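Local atomic coordinates of Lmo2349 protein (Listeria monocytogenes, PDB entry 4GVO), a protein that probably binds L-cystine or related amino acids outside the cell membrane and delivers them to an ABC transporter for uptake. Residues Phe97-Thr102 / Val192-Lys197; Glu78-Arg83 / Thr126-Leu131; Ala117-Ile122 / Arg164-Ile169. One frame throughout, in Å; residues are numbered along the deposited sequence.

Contact 1 of 3, residues Phe97-Thr102 / Val192-Lys197; sequences FPLQLT and VLSNAK. With HIS (histidine), chain E.
L99 and S194 face each other where strands 95-104 and 191-202 run antiparallel but splayed, 123° between their directions, in a family 3 solute-binding protein with the periplasmic-binding-protein fold. Two nearly straight backbone bonds tie the strands: L99 N gives to S194 O at 2.9 Å, and L193 N gives to L99 O at 2.8 Å. Two residues earlier, F97 N donates to A196 O. The side chains spread to both sides of these bonds. On one flank L99 lays CD1 against CB of S194, and further along CD2 of L101 meets CD1 of L193 at 4.0 Å, the two leucines slanting across one another. On the other flank P98 packs on CG1 of V192, and CB of P98 lies 3.5 Å from OD1 of N195. CG of Q100 packs near CG2 of V192, while its amide NE2 bonds to G190 O.

F97 turns its ring out of the strand pair. With CG anti to the backbone N (chi1 -150°), the ring points into the pocket and offers a face to the bound histidine, whose amino N sits 3.6 Å above the ring centre; CD2 of L99 lies at the ring edge. A water between the two backbones gives a proton to F97 O and accepts from A196 N and from OG of S194, the last at 2.7 Å.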
loop_
_atom_site.group_PDB
_atom_site.type_symbol
_atom_site.label_atom_id
_atom_site.label_comp_id
_atom_site.label_asym_id
_atom_site.label_seq_id
_atom_site.Cartn_x
_atom_site.Cartn_y
_atom_site.Cartn_z
ATOM N N PHE A 97 4.914 2.511 5.874
ATOM C CA PHE A 97 4.014 1.373 5.804
ATOM C C PHE A 97 4.614 0.224 6.663
ATOM O O PHE A 97 4.904 -0.865 6.158
ATOM C CB PHE A 97 3.793 0.974 4.348
ATOM C CG PHE A 97 2.463 0.357 4.048
ATOM C CD1 PHE A 97 2.169 -0.966 4.373
ATOM C CD2 PHE A 97 1.475 1.109 3.416
ATOM C CE1 PHE A 97 0.925 -1.517 4.061
ATOM C CE2 PHE A 97 0.242 0.576 3.151
ATOM C CZ PHE A 97 -0.026 -0.747 3.457
ATOM N N PRO A 98 4.726 0.449 7.992
ATOM C CA PRO A 98 5.313 -0.595 8.847
ATOM C C PRO A 98 4.343 -1.767 8.954
ATOM O O PRO A 98 3.145 -1.584 9.238
ATOM C CB PRO A 98 5.501 0.101 10.196
ATOM C CG PRO A 98 4.518 1.207 10.177
ATOM C CD PRO A 98 4.471 1.672 8.750
ATOM N N LEU A 99 4.821 -2.981 8.732
ATOM C CA LEU A 99 3.974 -4.179 8.698
ATOM C C LEU A 99 4.069 -4.998 9.988
ATOM O O LEU A 99 5.146 -5.219 10.511
ATOM C CB LEU A 99 4.397 -5.085 7.541
ATOM C CG LEU A 99 4.130 -4.518 6.127
ATOM C CD1 LEU A 99 4.686 -5.489 5.059
ATOM C CD2 LEU A 99 2.647 -4.214 5.929
ATOM N N GLN A 100 2.928 -5.458 10.452
ATOM C CA GLN A 100 2.809 -6.363 11.571
ATOM C C GLN A 100 1.800 -7.448 11.253
ATOM O O GLN A 100 0.832 -7.195 10.514
ATOM C CB GLN A 100 2.332 -5.644 12.849
ATOM C CG GLN A 100 3.413 -4.787 13.497
ATOM C CD GLN A 100 2.857 -3.885 14.558
ATOM O OE1 GLN A 100 2.343 -2.844 14.258
ATOM N NE2 GLN A 100 2.909 -4.340 15.825
ATOM N N LEU A 101 1.967 -8.621 11.845
ATOM C CA LEU A 101 0.883 -9.588 11.874
ATOM C C LEU A 101 -0.365 -8.926 12.412
ATOM O O LEU A 101 -0.318 -8.098 13.314
ATOM C CB LEU A 101 1.206 -10.795 12.707
ATOM C CG LEU A 101 2.400 -11.647 12.289
ATOM C CD1 LEU A 101 2.603 -12.800 13.268
ATOM C CD2 LEU A 101 2.252 -12.153 10.844
ATOM N N THR A 102 -1.494 -9.306 11.828
ATOM C CA THR A 102 -2.767 -8.698 12.170
ATOM C C THR A 102 -3.757 -9.853 12.351
ATOM O O THR A 102 -3.800 -10.782 11.561
ATOM C CB THR A 102 -3.185 -7.735 11.056
ATOM O OG1 THR A 102 -2.262 -6.642 11.016
ATOM C CG2 THR A 102 -4.599 -7.180 11.303
ATOM N N VAL A 192 7.338 -5.354 14.469
ATOM C CA VAL A 192 7.340 -4.827 13.104
ATOM C C VAL A 192 8.258 -5.695 12.234
ATOM O O VAL A 192 9.438 -5.872 12.539
ATOM C CB VAL A 192 7.754 -3.361 13.098
ATOM C CG1 VAL A 192 7.906 -2.797 11.672
ATOM C CG2 VAL A 192 6.786 -2.519 13.879
ATOM N N LEU A 193 7.670 -6.274 11.175
ATOM C CA LEU A 193 8.325 -7.230 10.305
ATOM C C LEU A 193 8.976 -6.588 9.101
ATOM O O LEU A 193 9.814 -7.222 8.467
ATOM C CB LEU A 193 7.322 -8.285 9.845
ATOM C CG LEU A 193 6.599 -9.087 10.957
ATOM C CD1 LEU A 193 5.519 -9.971 10.324
ATOM C CD2 LEU A 193 7.566 -9.850 11.861
ATOM N N SER A 194 8.588 -5.363 8.792
ATOM C CA SER A 194 9.142 -4.601 7.687
ATOM C C SER A 194 8.785 -3.142 7.953
ATOM O O SER A 194 7.682 -2.866 8.420
ATOM C CB SER A 194 8.490 -5.078 6.375
ATOM O OG SER A 194 8.879 -4.256 5.252
ATOM N N ASN A 195 9.698 -2.231 7.621
ATOM C CA ASN A 195 9.483 -0.809 7.849
ATOM C C ASN A 195 9.871 0.022 6.607
ATOM O O ASN A 195 10.572 1.026 6.716
ATOM C CB ASN A 195 10.231 -0.305 9.091
ATOM C CG ASN A 195 9.728 1.051 9.554
ATOM O OD1 ASN A 195 8.595 1.465 9.234
ATOM N ND2 ASN A 195 10.568 1.771 10.255
ATOM N N ALA A 196 9.403 -0.422 5.435
ATOM C CA ALA A 196 9.617 0.289 4.175
ATOM C C ALA A 196 8.826 1.580 4.125
ATOM O O ALA A 196 7.694 1.672 4.665
ATOM C CB ALA A 196 9.257 -0.590 3.000
ATOM N N LYS A 197 9.392 2.588 3.482
ATOM C CA LYS A 197 8.608 3.774 3.146
ATOM C C LYS A 197 7.933 3.582 1.780
ATOM O O LYS A 197 8.256 2.667 1.037
ATOM C CB LYS A 197 9.511 5.005 3.166
ATOM C CG LYS A 197 10.128 5.323 4.523
ATOM C CD LYS A 197 10.988 6.583 4.551
ATOM C CE LYS A 197 11.548 6.784 5.970
ATOM N NZ LYS A 197 12.279 8.041 6.049
HETATM N N HIS E . 1.999 -1.417 0.458
HETATM C CA HIS E . 1.715 -2.544 -0.483
HETATM C C HIS E . 2.908 -2.956 -1.278
HETATM O O HIS E . 3.909 -2.224 -1.270
HETATM C CB HIS E . 0.582 -2.170 -1.422
HETATM C CG HIS E . -0.767 -2.461 -0.838
HETATM N ND1 HIS E . -1.197 -1.840 0.271
HETATM C CD2 HIS E . -1.772 -3.393 -1.190
HETATM C CE1 HIS E . -2.415 -2.338 0.603
HETATM N NE2 HIS E . -2.759 -3.258 -0.310
HETATM O OXT HIS E . 2.881 -4.031 -1.921
HETATM O O HOH W 1 7.050 -2.260 5.109
#

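Contact 2 of 3, residues Glu78-Arg83 / Thr126-Leu131; sequences EKSKER and TSNGAL. With HIS (histidine), chain E.
E78 and N128 meet beside the bound histidine, where the start of helix 128-139 faces the segment leading into helix 81-86. ND2 of N128 donates to OE1 of E78 over 2.8 Å, almost straight; the oxygen lies near the amide plane but is approached from above the carboxylate plane, the two groups standing 85° apart. The other carboxylate oxygen, OE2, comes to 2.7 Å from the ligand amino N and accepts from a water that also takes the proton of G129 N.

R83 works from the other side. Its chain is extended from CG to NE, carrying the guanidinium to the ligand carboxylate: NH1 donates to ligand O at 2.8 Å and NH2 to OXT at 2.8 Å. NH1 also bonds E78 O, in the carbonyl plane and on a lone pair, which fixes the rotation of the guanidinium. E78 N adds a second grip on ligand O, and N128 N, in the first turn of its helix, donates to OXT at 2.9 Å. Both helices begin with a serine N-cap: OG of S80 accepts from R83 N, and OG of S127 from A130 N, the S127 hydroxyl also bonding to S124 O.

Outward the fit slackens. Besides its bond to OXT, NH2 of R83 makes a weak one to T126 O, where a water also donates, and another water links OG of S80 to OD1 of N128. Still farther, CD2 of L131 rests 3.6 Å from CD of E82, whose OE2 forms a salt bridge with K135.

Arginine and backbone N-H groups at one end, and a carboxylate at the other, match the two charged ends of an amino acid, so this contact probably recognises the zwitterionic backbone.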
loop_
_atom_site.group_PDB
_atom_site.type_symbol
_atom_site.label_atom_id
_atom_site.label_comp_id
_atom_site.label_asym_id
_atom_site.label_seq_id
_atom_site.Cartn_x
_atom_site.Cartn_y
_atom_site.Cartn_z
ATOM N N GLU A 78 5.602 0.053 -1.276
ATOM C CA GLU A 78 6.769 -0.073 -0.437
ATOM C C GLU A 78 8.017 -0.314 -1.235
ATOM O O GLU A 78 8.038 -1.152 -2.142
ATOM C CB GLU A 78 6.539 -1.236 0.526
ATOM C CG GLU A 78 5.477 -0.967 1.589
ATOM C CD GLU A 78 4.996 -2.282 2.232
ATOM O OE1 GLU A 78 5.817 -2.937 2.923
ATOM O OE2 GLU A 78 3.836 -2.683 2.026
ATOM N N LYS A 79 9.109 0.362 -0.871
ATOM C CA LYS A 79 10.380 0.090 -1.487
ATOM C C LYS A 79 10.932 -1.235 -0.989
ATOM O O LYS A 79 10.956 -1.487 0.196
ATOM C CB LYS A 79 11.368 1.213 -1.250
ATOM C CG LYS A 79 12.682 0.992 -1.991
ATOM C CD LYS A 79 13.786 1.906 -1.520
ATOM C CE LYS A 79 13.551 3.320 -1.946
ATOM N NZ LYS A 79 14.565 4.170 -1.273
ATOM N N SER A 80 11.338 -2.083 -1.897
ATOM C CA SER A 80 12.025 -3.346 -1.588
ATOM C C SER A 80 13.162 -3.520 -2.568
ATOM O O SER A 80 13.110 -3.030 -3.691
ATOM C CB SER A 80 11.091 -4.535 -1.710
ATOM O OG SER A 80 10.671 -4.761 -3.048
ATOM N N LYS A 81 14.159 -4.290 -2.157
ATOM C CA LYS A 81 15.263 -4.562 -3.059
ATOM C C LYS A 81 14.813 -5.336 -4.301
ATOM O O LYS A 81 15.305 -5.071 -5.415
ATOM C CB LYS A 81 16.393 -5.222 -2.304
ATOM C CG LYS A 81 16.042 -6.572 -1.727
ATOM C CD LYS A 81 17.244 -7.235 -1.066
ATOM C CE LYS A 81 16.973 -8.688 -0.696
ATOM N NZ LYS A 81 16.271 -9.491 -1.733
ATOM N N GLU A 82 13.829 -6.220 -4.166
ATOM C CA GLU A 82 13.266 -6.945 -5.312
ATOM C C GLU A 82 12.662 -6.010 -6.334
ATOM O O GLU A 82 12.908 -6.131 -7.545
ATOM C CB GLU A 82 12.226 -7.943 -4.846
ATOM C CG GLU A 82 12.837 -9.098 -4.095
ATOM C CD GLU A 82 13.154 -8.840 -2.615
ATOM O OE1 GLU A 82 12.959 -7.710 -2.074
ATOM O OE2 GLU A 82 13.650 -9.827 -2.004
ATOM N N ARG A 83 11.903 -5.033 -5.867
ATOM C CA ARG A 83 11.305 -4.074 -6.774
ATOM C C ARG A 83 12.314 -3.114 -7.382
ATOM O O ARG A 83 12.183 -2.790 -8.570
ATOM C CB ARG A 83 10.225 -3.279 -6.046
ATOM C CG ARG A 83 8.964 -4.096 -5.821
ATOM C CD ARG A 83 7.956 -3.394 -4.914
ATOM N NE ARG A 83 6.702 -4.129 -4.841
ATOM C CZ ARG A 83 5.743 -3.838 -3.988
ATOM N NH1 ARG A 83 5.866 -2.874 -3.099
ATOM N NH2 ARG A 83 4.636 -4.545 -4.009
ATOM N N THR A 126 0.945 -10.404 -4.682
ATOM C CA THR A 126 1.909 -9.473 -5.217
ATOM C C THR A 126 2.324 -8.393 -4.238
ATOM O O THR A 126 3.189 -7.587 -4.560
ATOM C CB THR A 126 1.441 -8.801 -6.540
ATOM O OG1 THR A 126 0.550 -7.723 -6.283
ATOM C CG2 THR A 126 0.820 -9.836 -7.506
ATOM N N SER A 127 1.721 -8.347 -3.039
ATOM C CA SER A 127 2.076 -7.287 -2.117
ATOM C C SER A 127 3.472 -7.549 -1.482
ATOM O O SER A 127 3.946 -8.690 -1.350
ATOM C CB SER A 127 1.081 -7.149 -0.980
ATOM O OG SER A 127 1.015 -8.279 -0.149
ATOM N N ASN A 128 4.077 -6.462 -0.998
ATOM C CA ASN A 128 5.309 -6.607 -0.247
ATOM C C ASN A 128 5.085 -7.470 0.996
ATOM O O ASN A 128 5.938 -8.276 1.355
ATOM C CB ASN A 128 5.893 -5.266 0.095
ATOM C CG ASN A 128 7.320 -5.387 0.615
ATOM O OD1 ASN A 128 8.151 -6.057 -0.024
ATOM N ND2 ASN A 128 7.600 -4.765 1.755
ATOM N N GLY A 129 3.964 -7.327 1.664
ATOM C CA GLY A 129 3.695 -8.111 2.854
ATOM C C GLY A 129 3.667 -9.599 2.555
ATOM O O GLY A 129 4.105 -10.418 3.358
ATOM N N ALA A 130 3.133 -9.981 1.394
ATOM C CA ALA A 130 3.167 -11.378 1.010
ATOM C C ALA A 130 4.610 -11.901 0.901
ATOM O O ALA A 130 4.869 -13.038 1.277
ATOM C CB ALA A 130 2.376 -11.595 -0.305
ATOM N N LEU A 131 5.510 -11.107 0.338
ATOM C CA LEU A 131 6.905 -11.459 0.211
ATOM C C LEU A 131 7.580 -11.594 1.579
ATOM O O LEU A 131 8.342 -12.533 1.820
ATOM C CB LEU A 131 7.625 -10.468 -0.705
ATOM C CG LEU A 131 9.115 -10.724 -0.914
ATOM C CD1 LEU A 131 9.323 -12.081 -1.628
ATOM C CD2 LEU A 131 9.771 -9.575 -1.654
HETATM N N HIS E . 1.999 -1.417 0.458
HETATM C CA HIS E . 1.715 -2.544 -0.483
HETATM C C HIS E . 2.908 -2.956 -1.278
HETATM O O HIS E . 3.909 -2.224 -1.270
HETATM C CB HIS E . 0.582 -2.170 -1.422
HETATM C CG HIS E . -0.767 -2.461 -0.838
HETATM N ND1 HIS E . -1.197 -1.840 0.271
HETATM C CD2 HIS E . -1.772 -3.393 -1.190
HETATM C CE1 HIS E . -2.415 -2.338 0.603
HETATM N NE2 HIS E . -2.759 -3.258 -0.310
HETATM O OXT HIS E . 2.881 -4.031 -1.921
HETATM O O HOH W 2 2.333 -4.977 1.805
HETATM O O HOH W 3 8.330 -6.103 -2.745
HETATM O O HOH W 4 3.053 -5.718 -6.580
#

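Contact 3 of 3, residues Ala117-Ile122 / Arg164-Ile169; sequences AGKRVI and RADATI
Strand 120-123 of the parallel pair 120-123/145-148 is joined here to the chain running into strand 168-170, within the periplasmic-binding-protein fold, by a single beta bridge between V121 and A167. I122 N donates to A167 O at 2.9 Å, in the carbonyl plane, and D166 N donates to R120 O at 2.8 Å.

D166 also returns a bond with its side chain. Its CG is anti to the carbonyl carbon (chi1 -66°), which turns the carboxylate back to the opposing strand, and OD2 takes the proton of R120 N at 3.0 Å on its anti side. The aliphatic part of K119 crosses this carboxylate at about a right angle, CB being 3.3 Å from OD2; NZ stays beyond salt-bridge distance, and a water joins it to OD1.

R120 reaches along the other flank. Its chain is extended to NE and brings NH1 to R164 O at 2.9 Å, above the carbonyl plane and with an N-H...O angle of 136°; NH1 is also bonded by OE1 of Q159 in helix 156-162, so two oxygens hold it. Further along the strand comes an apolar patch, with CG2 of I122 against CB of A165 at 3.5 Å and T156 and Q159 of the same helix also touching I122. CG1 of V121 leans over A167 O, and V121 also packs on L133 of helix 128-139. A167 N, buried here, finds no partner.

At the far end, the hydroxyl of T168 closes the contact: chi1 -173° swings OG1 away from its backbone N and onto I122 O, to which it donates at 2.7 Å.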
loop_
_atom_site.group_PDB
_atom_site.type_symbol
_atom_site.label_atom_id
_atom_site.label_comp_id
_atom_site.label_asym_id
_atom_site.label_seq_id
_atom_site.Cartn_x
_atom_site.Cartn_y
_atom_site.Cartn_z
ATOM N N ALA A 117 3.017 -21.548 13.529
ATOM C CA ALA A 117 3.225 -22.925 13.151
ATOM C C ALA A 117 1.889 -23.657 13.062
ATOM O O ALA A 117 1.075 -23.612 14.017
ATOM C CB ALA A 117 4.148 -23.611 14.142
ATOM N N GLY A 118 1.641 -24.318 11.925
ATOM C CA GLY A 118 0.402 -25.071 11.704
ATOM C C GLY A 118 -0.831 -24.250 11.379
ATOM O O GLY A 118 -1.906 -24.798 11.311
ATOM N N LYS A 119 -0.660 -22.941 11.222
ATOM C CA LYS A 119 -1.743 -22.013 10.993
ATOM C C LYS A 119 -1.724 -21.489 9.557
ATOM O O LYS A 119 -0.872 -21.843 8.758
ATOM C CB LYS A 119 -1.685 -20.862 12.008
ATOM C CG LYS A 119 -2.007 -21.423 13.406
ATOM C CD LYS A 119 -2.142 -20.358 14.451
ATOM C CE LYS A 119 -2.724 -20.945 15.728
ATOM N NZ LYS A 119 -3.111 -19.922 16.735
ATOM N N ARG A 120 -2.741 -20.718 9.228
ATOM C CA ARG A 120 -2.967 -20.249 7.867
ATOM C C ARG A 120 -3.061 -18.730 7.852
ATOM O O ARG A 120 -3.871 -18.130 8.593
ATOM C CB ARG A 120 -4.233 -20.866 7.302
ATOM C CG ARG A 120 -4.614 -20.455 5.886
ATOM C CD ARG A 120 -5.749 -21.314 5.349
ATOM N NE ARG A 120 -6.194 -20.900 3.993
ATOM C CZ ARG A 120 -7.065 -19.928 3.769
ATOM N NH1 ARG A 120 -7.552 -19.234 4.768
ATOM N NH2 ARG A 120 -7.415 -19.587 2.542
ATOM N N VAL A 121 -2.218 -18.104 7.019
ATOM C CA VAL A 121 -2.147 -16.656 6.920
ATOM C C VAL A 121 -2.686 -16.258 5.559
ATOM O O VAL A 121 -2.386 -16.881 4.543
ATOM C CB VAL A 121 -0.680 -16.179 7.112
ATOM C CG1 VAL A 121 -0.580 -14.660 7.013
ATOM C CG2 VAL A 121 -0.140 -16.676 8.464
ATOM N N ILE A 122 -3.536 -15.266 5.558
ATOM C CA ILE A 122 -4.156 -14.744 4.337
ATOM C C ILE A 122 -3.530 -13.384 4.013
ATOM O O ILE A 122 -3.281 -12.574 4.894
ATOM C CB ILE A 122 -5.709 -14.641 4.497
ATOM C CG1 ILE A 122 -6.424 -14.518 3.123
ATOM C CG2 ILE A 122 -6.128 -13.540 5.496
ATOM C CD1 ILE A 122 -6.396 -15.784 2.314
ATOM N N ARG A 164 -11.103 -19.017 9.143
ATOM C CA ARG A 164 -10.465 -19.707 8.020
ATOM C C ARG A 164 -9.021 -19.287 7.891
ATOM O O ARG A 164 -8.180 -20.067 7.459
ATOM C CB ARG A 164 -11.150 -19.398 6.669
ATOM C CG ARG A 164 -12.509 -19.992 6.459
ATOM C CD ARG A 164 -13.194 -19.319 5.291
ATOM N NE ARG A 164 -12.549 -19.671 4.052
ATOM C CZ ARG A 164 -12.772 -19.049 2.888
ATOM N NH1 ARG A 164 -13.585 -17.989 2.799
ATOM N NH2 ARG A 164 -12.144 -19.460 1.784
ATOM N N ALA A 165 -8.751 -18.029 8.212
ATOM C CA ALA A 165 -7.386 -17.524 8.341
ATOM C C ALA A 165 -7.148 -17.200 9.808
ATOM O O ALA A 165 -8.026 -16.652 10.457
ATOM C CB ALA A 165 -7.153 -16.277 7.495
ATOM N N ASP A 166 -5.935 -17.472 10.304
ATOM C CA ASP A 166 -5.529 -17.128 11.659
ATOM C C ASP A 166 -4.955 -15.701 11.758
ATOM O O ASP A 166 -5.035 -15.059 12.797
ATOM C CB ASP A 166 -4.493 -18.139 12.096
ATOM C CG ASP A 166 -5.075 -19.544 12.217
ATOM O OD1 ASP A 166 -5.751 -19.790 13.240
ATOM O OD2 ASP A 166 -4.867 -20.351 11.272
ATOM N N ALA A 167 -4.349 -15.225 10.672
ATOM C CA ALA A 167 -3.668 -13.930 10.651
ATOM C C ALA A 167 -3.564 -13.416 9.249
ATOM O O ALA A 167 -3.735 -14.182 8.289
ATOM C CB ALA A 167 -2.246 -14.011 11.263
ATOM N N THR A 168 -3.336 -12.105 9.165
ATOM C CA THR A 168 -2.902 -11.464 7.928
ATOM C C THR A 168 -1.665 -10.613 8.279
ATOM O O THR A 168 -1.112 -10.727 9.383
ATOM C CB THR A 168 -4.046 -10.626 7.305
ATOM O OG1 THR A 168 -3.637 -10.143 6.016
ATOM C CG2 THR A 168 -4.476 -9.466 8.169
ATOM N N ILE A 169 -1.251 -9.759 7.339
ATOM C CA ILE A 169 -0.177 -8.796 7.562
ATOM C C ILE A 169 -0.674 -7.447 7.075
ATOM O O ILE A 169 -1.273 -7.352 6.002
ATOM C CB ILE A 169 1.139 -9.251 6.920
ATOM C CG1 ILE A 169 2.311 -8.367 7.390
ATOM C CG2 ILE A 169 1.077 -9.415 5.390
ATOM C CD1 ILE A 169 3.653 -8.924 6.986
HETATM O O HOH W 5 -5.291 -18.492 15.657
#

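In the fold
Contacts 1 and 2 share the ligand and touch directly: the carboxylate of E78 packs on F97 and L99, and K79 N probably bonds K197 O. Contact 1 gives the pocket an aromatic face from a strand pair, whereas contact 2 supplies the charged and backbone groups, from a loop and the first turns of two helices. Their centres are about 11 Å apart. Contact 3 lies farther out, its centre about 20 Å from that of the chain, and it is a single backbone bridge reinforced by polar side-chain ties instead of a ligand site. It still meets contact 1 through strands 95-104 and 168-170, neighbours in one sheet. All three mix buried and exposed residues.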